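Local coordinates for protein 2,3-dihydroxybenzoate-AMP ligase (PDB 5KEI) that is a ligase of the ANL superfamily of AMP-binding enzymes, built from a large N-terminal domain and a smaller C-terminal domain, at residues L134-E139 with T217-L222; G435-R440 with R455-I460; A484-A489 with I547-I552; C500-F505 with V534-L539. All coordinates share one frame; numbering follows the deposited sequence.

Contact 1. Residues L134-E139 with T217-L222; sequences LTHFAE and TGAPKL
His136 and Phe137, on successive positions of helix 131-141, face the loop that runs into strand 222-226. The backbones stay well apart, with 7.8 Å between the CA atoms of His136 and Ala219, so side chains bridge the gap. His136 sets out toward the loop, with CG anti to the backbone N (chi1 175°), which carries the imidazole out to two partners. The CB of Ala219 lies over one ring face, 4.0 Å from the centroid of the His136 ring, a CH-pi contact to which a small methyl is well suited. In the ring plane, at the edge, NE2 of His136 donates a weak, bent hydrogen bond (3.2 Å, 120°) to O of Pro220. The Phe137 ring turns its edge to the proline, CE1 of Phe137 reaching CB of Pro220 at 3.6 Å, while CD2 of Leu222 approaches the same ring obliquely. Flat and branched apolar groups suit this more buried end of the contact. The sequence of 217-222 closes the glycine-rich signature loop of the ANL family. Around it, Phe137 also packs on Leu99 of strand 97-101 and edge-to-face with His129, and both Phe137 and Leu222 rest on Val212, joining the helix to strands 207-212 and 222-226.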
# COMPACT_ATOMS: atom_id res chain seq x y z
N LEU A 134 13.43 -4.35 4.82
CA LEU A 134 13.18 -4.17 6.24
C LEU A 134 14.16 -3.17 6.86
O LEU A 134 13.77 -2.35 7.70
CB LEU A 134 13.25 -5.51 6.98
CG LEU A 134 12.10 -6.51 6.76
CD1 LEU A 134 11.82 -7.33 8.02
CD2 LEU A 134 10.81 -5.86 6.25
N THR A 135 15.41 -3.23 6.43
CA THR A 135 16.44 -2.30 6.90
C THR A 135 16.09 -0.86 6.57
O THR A 135 16.11 0.01 7.43
CB THR A 135 17.82 -2.67 6.32
OG1 THR A 135 18.37 -3.73 7.10
CG2 THR A 135 18.77 -1.48 6.33
N HIS A 136 15.76 -0.62 5.31
CA HIS A 136 15.32 0.69 4.86
C HIS A 136 14.03 1.12 5.56
O HIS A 136 13.90 2.29 5.94
CB HIS A 136 15.15 0.68 3.34
CG HIS A 136 14.58 1.96 2.78
ND1 HIS A 136 15.33 3.12 2.69
CD2 HIS A 136 13.37 2.24 2.28
CE1 HIS A 136 14.58 4.06 2.16
NE2 HIS A 136 13.38 3.57 1.90
N PHE A 137 13.08 0.20 5.74
CA PHE A 137 11.85 0.51 6.51
C PHE A 137 12.17 0.95 7.96
O PHE A 137 11.64 1.95 8.43
CB PHE A 137 10.87 -0.67 6.52
CG PHE A 137 10.31 -1.01 5.16
CD1 PHE A 137 10.28 -0.07 4.15
CD2 PHE A 137 9.83 -2.28 4.89
CE1 PHE A 137 9.78 -0.38 2.89
CE2 PHE A 137 9.33 -2.60 3.64
CZ PHE A 137 9.31 -1.64 2.63
N ALA A 138 13.03 0.20 8.64
CA ALA A 138 13.46 0.55 10.01
C ALA A 138 14.03 1.96 10.08
O ALA A 138 13.68 2.74 10.98
CB ALA A 138 14.50 -0.45 10.52
N GLU A 139 14.92 2.28 9.14
CA GLU A 139 15.50 3.61 9.01
C GLU A 139 14.45 4.70 8.77
O GLU A 139 14.51 5.76 9.39
CB GLU A 139 16.53 3.63 7.88
CG GLU A 139 17.77 4.45 8.19
CD GLU A 139 19.04 3.84 7.57
OE1 GLU A 139 18.97 3.28 6.45
OE2 GLU A 139 20.10 3.94 8.23
N THR A 217 12.52 -0.00 -8.25
CA THR A 217 13.88 -0.25 -7.76
C THR A 217 14.87 0.90 -8.02
O THR A 217 15.71 0.80 -8.91
CB THR A 217 14.49 -1.54 -8.43
OG1 THR A 217 13.47 -2.53 -8.62
CG2 THR A 217 15.64 -2.12 -7.59
N GLY A 218 14.80 1.99 -7.25
CA GLY A 218 13.73 2.25 -6.30
C GLY A 218 13.96 1.81 -4.87
O GLY A 218 14.31 0.66 -4.60
N ALA A 219 13.76 2.74 -3.94
CA ALA A 219 13.57 2.39 -2.54
C ALA A 219 12.06 2.36 -2.27
O ALA A 219 11.35 3.29 -2.66
CB ALA A 219 14.27 3.39 -1.62
N PRO A 220 11.56 1.27 -1.66
CA PRO A 220 10.13 1.28 -1.34
C PRO A 220 9.81 2.39 -0.35
O PRO A 220 10.67 2.80 0.44
CB PRO A 220 9.89 -0.11 -0.73
CG PRO A 220 11.03 -0.95 -1.20
CD PRO A 220 12.20 0.00 -1.29
N LYS A 221 8.59 2.91 -0.39
CA LYS A 221 8.23 4.02 0.47
C LYS A 221 7.19 3.59 1.50
O LYS A 221 6.56 2.53 1.34
CB LYS A 221 7.72 5.20 -0.37
CG LYS A 221 8.83 5.82 -1.23
CD LYS A 221 8.27 6.63 -2.39
CE LYS A 221 8.70 6.02 -3.73
NZ LYS A 221 8.23 6.83 -4.89
N LEU A 222 7.05 4.37 2.56
CA LEU A 222 6.04 4.13 3.57
C LEU A 222 4.90 5.14 3.44
O LEU A 222 5.11 6.35 3.26
CB LEU A 222 6.64 4.18 4.99
CG LEU A 222 7.73 3.14 5.26
CD1 LEU A 222 8.35 3.30 6.64
CD2 LEU A 222 7.20 1.72 5.06

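Contact 2. Residues G435-R440 with R455-I460; sequences GDRVRR and RIKDVI
Arg455 forms an antiparallel non-hydrogen-bonded pair with Asp436, their CA atoms 4.6 Å apart. Its side chain starts away from the partner strand but doubles back through bends at chi2 (-73°) and chi3 (-68°), so the guanidinium comes to lie with one face over the carbonyl of Gly435. NH2 of Arg455 then makes a salt bridge to OD1 of Asp436 at 2.7 Å. The oxygen lies in the guanidinium plane, yet the nitrogen approaches OD1 from above the carboxylate plane. The same NH2 also bonds the O of Ser434, so two acceptors fix the arginine's rotation. Gly435 adopts a positive phi, a conformation natural to glycine, and its lack of a side chain lets the guanidinium lie close. The O of Arg455 accepts a weak bond from NH2 of Arg437 (2.8 Å). Here the chain leaves strand 450-455 of the antiparallel sheet, within a GRIKD sequence that matches the ANL signature at the hinge between the two domains. Ile456 holds the exit with a straight bond from its N to O of Gly435 (2.9 Å, 171°), and its CD1 rests 4.1 Å from CG of Arg437, lining the aliphatic part of that arginine. Lys457, probably at the hinge position itself, touches more loosely: its CG lies near the edge of the Arg437 guanidinium, and its exposed, charged chain suits the surface.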
# COMPACT_ATOMS: atom_id res chain seq x y z
N GLY A 435 1.34 7.46 -11.79
CA GLY A 435 2.19 6.82 -12.77
C GLY A 435 1.40 5.86 -13.63
O GLY A 435 1.96 5.20 -14.50
N ASP A 436 0.09 5.77 -13.39
CA ASP A 436 -0.79 4.90 -14.18
C ASP A 436 -1.37 5.63 -15.39
O ASP A 436 -1.79 6.78 -15.29
CB ASP A 436 -1.94 4.35 -13.31
CG ASP A 436 -1.45 3.43 -12.21
OD1 ASP A 436 -0.62 2.55 -12.49
OD2 ASP A 436 -1.90 3.59 -11.05
N ARG A 437 -1.38 4.96 -16.53
CA ARG A 437 -2.00 5.49 -17.74
C ARG A 437 -3.42 4.95 -17.77
O ARG A 437 -3.62 3.74 -17.72
CB ARG A 437 -1.22 5.07 -18.99
CG ARG A 437 -1.48 5.91 -20.23
CD ARG A 437 -0.91 5.24 -21.49
NE ARG A 437 0.46 4.73 -21.32
CZ ARG A 437 0.88 3.56 -21.80
NH1 ARG A 437 0.03 2.77 -22.46
NH2 ARG A 437 2.15 3.17 -21.62
N VAL A 438 -4.41 5.84 -17.82
CA VAL A 438 -5.82 5.44 -17.78
C VAL A 438 -6.67 6.29 -18.72
O VAL A 438 -6.26 7.36 -19.16
CB VAL A 438 -6.43 5.56 -16.34
CG1 VAL A 438 -5.60 4.80 -15.29
CG2 VAL A 438 -6.56 7.03 -15.93
N ARG A 439 -7.87 5.83 -19.01
CA ARG A 439 -8.86 6.69 -19.64
C ARG A 439 -10.18 6.47 -18.93
O ARG A 439 -10.43 5.38 -18.41
CB ARG A 439 -9.00 6.40 -21.14
CG ARG A 439 -9.42 5.01 -21.48
CD ARG A 439 -9.27 4.75 -22.96
NE ARG A 439 -9.74 3.42 -23.32
CZ ARG A 439 -9.99 3.03 -24.56
NH1 ARG A 439 -9.79 3.88 -25.57
NH2 ARG A 439 -10.44 1.80 -24.81
N ARG A 440 -10.98 7.53 -18.84
CA ARG A 440 -12.33 7.45 -18.32
C ARG A 440 -13.27 7.60 -19.50
O ARG A 440 -13.26 8.63 -20.18
CB ARG A 440 -12.60 8.54 -17.29
CG ARG A 440 -14.06 8.62 -16.85
CD ARG A 440 -14.24 9.58 -15.67
NE ARG A 440 -13.38 10.75 -15.81
CZ ARG A 440 -13.09 11.60 -14.82
NH1 ARG A 440 -13.62 11.41 -13.61
NH2 ARG A 440 -12.29 12.63 -15.05
N ARG A 455 1.39 1.84 -17.77
CA ARG A 455 2.22 2.73 -16.96
C ARG A 455 2.75 3.86 -17.81
O ARG A 455 3.03 3.68 -18.99
CB ARG A 455 3.39 1.96 -16.32
CG ARG A 455 2.97 0.83 -15.36
CD ARG A 455 2.42 1.36 -14.04
NE ARG A 455 3.45 2.01 -13.24
CZ ARG A 455 3.20 2.80 -12.20
NH1 ARG A 455 4.21 3.34 -11.53
NH2 ARG A 455 1.95 3.04 -11.82
N ILE A 456 2.89 5.03 -17.21
CA ILE A 456 3.57 6.11 -17.89
C ILE A 456 5.02 5.69 -18.10
O ILE A 456 5.67 5.23 -17.16
CB ILE A 456 3.49 7.41 -17.11
CG1 ILE A 456 2.03 7.88 -17.05
CG2 ILE A 456 4.35 8.47 -17.74
CD1 ILE A 456 1.41 8.13 -18.41
N LYS A 457 5.52 5.81 -19.33
CA LYS A 457 6.92 5.44 -19.61
C LYS A 457 7.76 6.66 -20.00
O LYS A 457 7.23 7.70 -20.40
CB LYS A 457 7.01 4.35 -20.69
CG LYS A 457 6.35 3.04 -20.29
CD LYS A 457 6.63 1.91 -21.26
CE LYS A 457 7.16 0.68 -20.49
NZ LYS A 457 7.09 -0.61 -21.25
N ASP A 458 9.07 6.51 -19.86
CA ASP A 458 10.01 7.55 -20.27
C ASP A 458 11.30 6.89 -20.75
O ASP A 458 12.20 6.57 -19.96
CB ASP A 458 10.24 8.53 -19.11
CG ASP A 458 11.04 9.75 -19.53
OD1 ASP A 458 11.34 9.87 -20.73
OD2 ASP A 458 11.34 10.60 -18.64
N VAL A 459 11.38 6.68 -22.06
CA VAL A 459 12.45 5.87 -22.62
C VAL A 459 13.49 6.71 -23.35
O VAL A 459 13.16 7.59 -24.15
CB VAL A 459 11.89 4.81 -23.58
CG1 VAL A 459 10.96 5.45 -24.60
CG2 VAL A 459 13.02 4.08 -24.26
N ILE A 460 14.76 6.43 -23.05
CA ILE A 460 15.88 7.00 -23.80
C ILE A 460 16.52 5.95 -24.69
O ILE A 460 16.96 4.90 -24.20
CB ILE A 460 16.96 7.56 -22.87
CG1 ILE A 460 16.33 8.52 -21.85
CG2 ILE A 460 18.08 8.20 -23.72
CD1 ILE A 460 17.30 9.04 -20.80

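Contact 3. Residues A484-A489 with I547-I552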
# COMPACT_ATOMS: atom_id res chain seq x y z
N ALA A 484 17.37 15.48 -5.98
CA ALA A 484 16.48 15.25 -7.12
C ALA A 484 17.32 14.83 -8.34
O ALA A 484 18.50 15.15 -8.41
CB ALA A 484 15.68 16.50 -7.44
N ALA A 485 16.72 14.10 -9.28
CA ALA A 485 17.46 13.65 -10.47
C ALA A 485 16.57 13.63 -11.70
O ALA A 485 15.38 13.35 -11.61
CB ALA A 485 18.05 12.27 -10.24
N ALA A 486 17.15 13.94 -12.86
CA ALA A 486 16.45 13.82 -14.13
C ALA A 486 17.35 13.23 -15.23
O ALA A 486 18.38 13.79 -15.57
CB ALA A 486 15.90 15.17 -14.57
N ALA A 487 16.97 12.06 -15.75
CA ALA A 487 17.68 11.45 -16.86
C ALA A 487 17.05 11.96 -18.14
O ALA A 487 15.85 11.78 -18.37
CB ALA A 487 17.63 9.91 -16.78
N VAL A 488 17.85 12.63 -18.95
CA VAL A 488 17.34 13.31 -20.12
C VAL A 488 18.03 12.77 -21.38
O VAL A 488 19.19 12.33 -21.33
CB VAL A 488 17.53 14.84 -19.97
CG1 VAL A 488 16.77 15.56 -21.03
CG2 VAL A 488 17.03 15.30 -18.60
N ALA A 489 17.31 12.79 -22.49
CA ALA A 489 17.83 12.34 -23.78
C ALA A 489 18.37 13.51 -24.58
O ALA A 489 17.68 14.51 -24.78
CB ALA A 489 16.74 11.62 -24.57
N ILE A 547 8.89 16.67 -13.67
CA ILE A 547 10.07 17.36 -14.17
C ILE A 547 9.85 17.77 -15.62
O ILE A 547 9.37 16.96 -16.41
CB ILE A 547 11.33 16.46 -14.03
CG1 ILE A 547 11.52 16.05 -12.56
CG2 ILE A 547 12.55 17.17 -14.58
CD1 ILE A 547 12.69 15.09 -12.31
N ASP A 548 10.14 19.03 -15.95
CA ASP A 548 9.94 19.51 -17.33
C ASP A 548 11.18 19.23 -18.19
O ASP A 548 12.03 20.09 -18.38
CB ASP A 548 9.62 21.02 -17.34
CG ASP A 548 9.14 21.52 -18.71
OD1 ASP A 548 9.07 20.71 -19.67
OD2 ASP A 548 8.81 22.72 -18.83
N LYS A 549 11.26 18.01 -18.70
CA LYS A 549 12.47 17.52 -19.35
C LYS A 549 12.69 18.17 -20.71
O LYS A 549 13.83 18.38 -21.12
CB LYS A 549 12.42 16.00 -19.49
CG LYS A 549 12.43 15.27 -18.17
CD LYS A 549 12.54 13.77 -18.35
CE LYS A 549 12.90 13.09 -17.04
NZ LYS A 549 13.08 11.61 -17.22
N LYS A 550 11.61 18.48 -21.41
CA LYS A 550 11.71 19.14 -22.70
C LYS A 550 12.37 20.50 -22.49
O LYS A 550 13.09 20.99 -23.36
CB LYS A 550 10.34 19.29 -23.36
CG LYS A 550 9.38 18.16 -23.01
CD LYS A 550 8.18 18.09 -23.95
CE LYS A 550 8.48 17.30 -25.22
NZ LYS A 550 8.71 15.84 -24.96
N ALA A 551 12.13 21.08 -21.33
CA ALA A 551 12.73 22.36 -20.98
C ALA A 551 14.21 22.19 -20.64
O ALA A 551 15.04 22.99 -21.05
CB ALA A 551 11.99 22.99 -19.82
N ILE A 552 14.52 21.14 -19.88
CA ILE A 552 15.90 20.82 -19.52
C ILE A 552 16.74 20.56 -20.78
O ILE A 552 17.92 20.91 -20.82
CB ILE A 552 15.97 19.59 -18.56
CG1 ILE A 552 15.25 19.89 -17.25
CG2 ILE A 552 17.41 19.20 -18.28
CD1 ILE A 552 15.36 18.77 -16.23
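Ile547 reaches across to strand 482-492 with its CG1 branch anti to the carbonyl carbon (chi1 -58°), which sets both CG2 and CD1 against the methyl of Ala486, CG2 of Ile547 being 3.9 Å from CB of Ala486. CD1 of Ile547 also lies 3.3 Å from O of Ala485. From the helix beyond, CD1 of Ile552 meets the same methyl of Ala486 at 4.0 Å, so two isoleucines converge on one alanine whose small side chain permits the close approach. Ile552 and Val488 cross obliquely, their CG2 atoms 3.9 Å apart. Lys549 runs extended past the methyl of Ala486 toward the strand, and its NZ donates to O of Ala487 at 3.0 Å. The ammonium also forms salt bridges with Asp458 and Glu473, so a buried carbonyl and two carboxylates share one lysine, a long side chain that skirts Ala486 and Ala469 while its charged end is well paired. Asp548, at the N-cap position, begins the helix that carries Lys549 and Ile552. Helix 549-553 thus covers strand 482-492 of the C-terminal domain on the face bearing Ala486 and Val488. The alternate residue Ala487 packs on helix 469-477, while neighbouring strand 498-505 brings Val502 against both Val488 and Ile552.

Contact 4. Residues C500-F505 with V534-L539; sequences CAVVVF and VPMPSL
Phe505 turns the edge of its ring to Pro535, with CE2 of Phe505 3.6 Å from CG of Pro535 close to the ring plane. One face of the phenyl ring is covered by CG1 of Val503, from its own strand, centred above it. CG of Phe505 sits anti to the carbonyl carbon (chi1 -76°), which swings the ring back over Val503 and beside the proline. The backbones run parallel: N of Val534 bonds O of Ala501 (2.8 Å), N of Val503 bonds O of Val534 (2.9 Å), and N of Met536 bonds O of Val503 (3.0 Å). Pro535 has no N-H to give, but its N faces away from strand 498-505 on the outermost strand of the sheet, where the loss costs this pairing nothing. The two strands are the ends of a beta-alpha-beta crossover through helix 512-521 in the C-terminal domain. On the face bearing Val502 and Val534, the CG1 of Val502 touches both SD of Met536 (3.5 Å) and CD2 of Leu539 (3.7 Å). Beta-branched valines suit the extended strand, and their short branches let the longer Met536 and Leu539 close over them. Past Pro535 the second segment bends round the edge of strand 498-505, and CG2 of Val504 packs against CG of Leu539 at 3.9 Å, while SG of Cys500 meets CG2 of Val534 at the far end.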
# COMPACT_ATOMS: atom_id res chain seq x y z
N CYS A 500 21.82 12.24 -20.31
CA CYS A 500 22.32 13.28 -19.42
C CYS A 500 21.60 13.30 -18.08
O CYS A 500 20.38 13.54 -18.00
CB CYS A 500 22.21 14.65 -20.08
SG CYS A 500 23.24 15.84 -19.23
N ALA A 501 22.37 13.05 -17.02
CA ALA A 501 21.84 13.10 -15.65
C ALA A 501 21.97 14.50 -15.10
O ALA A 501 23.05 14.96 -14.73
CB ALA A 501 22.56 12.10 -14.74
N VAL A 502 20.83 15.19 -15.07
CA VAL A 502 20.72 16.48 -14.45
C VAL A 502 20.31 16.30 -12.99
O VAL A 502 19.22 15.82 -12.69
CB VAL A 502 19.70 17.37 -15.20
CG1 VAL A 502 19.78 18.79 -14.70
CG2 VAL A 502 19.97 17.32 -16.69
N VAL A 503 21.20 16.67 -12.08
CA VAL A 503 21.05 16.34 -10.68
C VAL A 503 21.03 17.57 -9.77
O VAL A 503 21.81 18.51 -9.96
CB VAL A 503 22.20 15.40 -10.25
CG1 VAL A 503 22.24 15.22 -8.71
CG2 VAL A 503 22.09 14.06 -10.97
N VAL A 504 20.14 17.57 -8.77
CA VAL A 504 20.24 18.52 -7.66
C VAL A 504 20.93 17.85 -6.49
O VAL A 504 20.39 16.91 -5.90
CB VAL A 504 18.87 19.02 -7.21
CG1 VAL A 504 19.00 19.92 -5.97
CG2 VAL A 504 18.18 19.74 -8.35
N PHE A 505 22.13 18.33 -6.15
CA PHE A 505 22.93 17.70 -5.10
C PHE A 505 22.53 18.16 -3.71
O PHE A 505 22.05 19.28 -3.51
CB PHE A 505 24.41 17.98 -5.29
CG PHE A 505 25.05 17.18 -6.37
CD1 PHE A 505 25.26 15.82 -6.21
CD2 PHE A 505 25.47 17.78 -7.55
CE1 PHE A 505 25.86 15.08 -7.21
CE2 PHE A 505 26.07 17.05 -8.55
CZ PHE A 505 26.27 15.69 -8.38
N VAL A 534 25.13 16.80 -14.92
CA VAL A 534 25.01 18.27 -14.88
C VAL A 534 24.21 18.72 -13.65
O VAL A 534 23.04 18.39 -13.51
CB VAL A 534 24.34 18.82 -16.16
CG1 VAL A 534 23.87 20.23 -15.96
CG2 VAL A 534 25.31 18.75 -17.34
N PRO A 535 24.87 19.45 -12.73
CA PRO A 535 24.21 19.96 -11.53
C PRO A 535 23.36 21.21 -11.77
O PRO A 535 23.72 22.09 -12.54
CB PRO A 535 25.39 20.29 -10.59
CG PRO A 535 26.55 19.53 -11.16
CD PRO A 535 26.33 19.55 -12.64
N MET A 536 22.21 21.26 -11.10
CA MET A 536 21.35 22.43 -11.15
C MET A 536 20.88 22.71 -9.73
O MET A 536 20.78 21.79 -8.93
CB MET A 536 20.16 22.22 -12.09
CG MET A 536 20.48 22.27 -13.59
SD MET A 536 18.98 22.22 -14.60
CE MET A 536 18.16 23.75 -14.14
N PRO A 537 20.64 23.99 -9.39
CA PRO A 537 20.14 24.30 -8.04
C PRO A 537 18.71 23.78 -7.82
O PRO A 537 18.31 23.54 -6.68
CB PRO A 537 20.21 25.83 -7.98
CG PRO A 537 20.14 26.26 -9.41
CD PRO A 537 20.86 25.21 -10.19
N SER A 538 17.98 23.60 -8.92
CA SER A 538 16.67 22.95 -8.88
C SER A 538 16.25 22.50 -10.28
O SER A 538 16.80 22.95 -11.29
CB SER A 538 15.62 23.88 -8.28
OG SER A 538 15.68 25.17 -8.87
N LEU A 539 15.27 21.59 -10.34
CA LEU A 539 14.78 21.11 -11.62
C LEU A 539 13.49 21.82 -12.01
O LEU A 539 12.60 22.00 -11.17
CB LEU A 539 14.56 19.59 -11.58
CG LEU A 539 15.79 18.73 -11.29
CD1 LEU A 539 15.39 17.27 -11.23
CD2 LEU A 539 16.89 18.95 -12.33

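Contacts 3 and 4 belong to one unit: strands 482-492 and 498-505 are neighbours in the same sheet, and contact 4 is nested within the loop that contact 3 closes, Ile547 and Leu539 packing where they meet. Contact 3 is the most buried and mainly apolar; contact 4 adds regular backbone pairing and reaches the surface at its prolines. Contact 2 is a surface contact, held by charged groups and backbone bonds, yet its second segment runs on to touch contact 3 through the Asp458-Lys549 salt bridge and Ile460 packing on Ala489. Contact 1, partly buried, stands apart, its centre about 24 Å from those of contacts 2 and 4, and joins helix to loop through aromatic rings rather than sheet pairing.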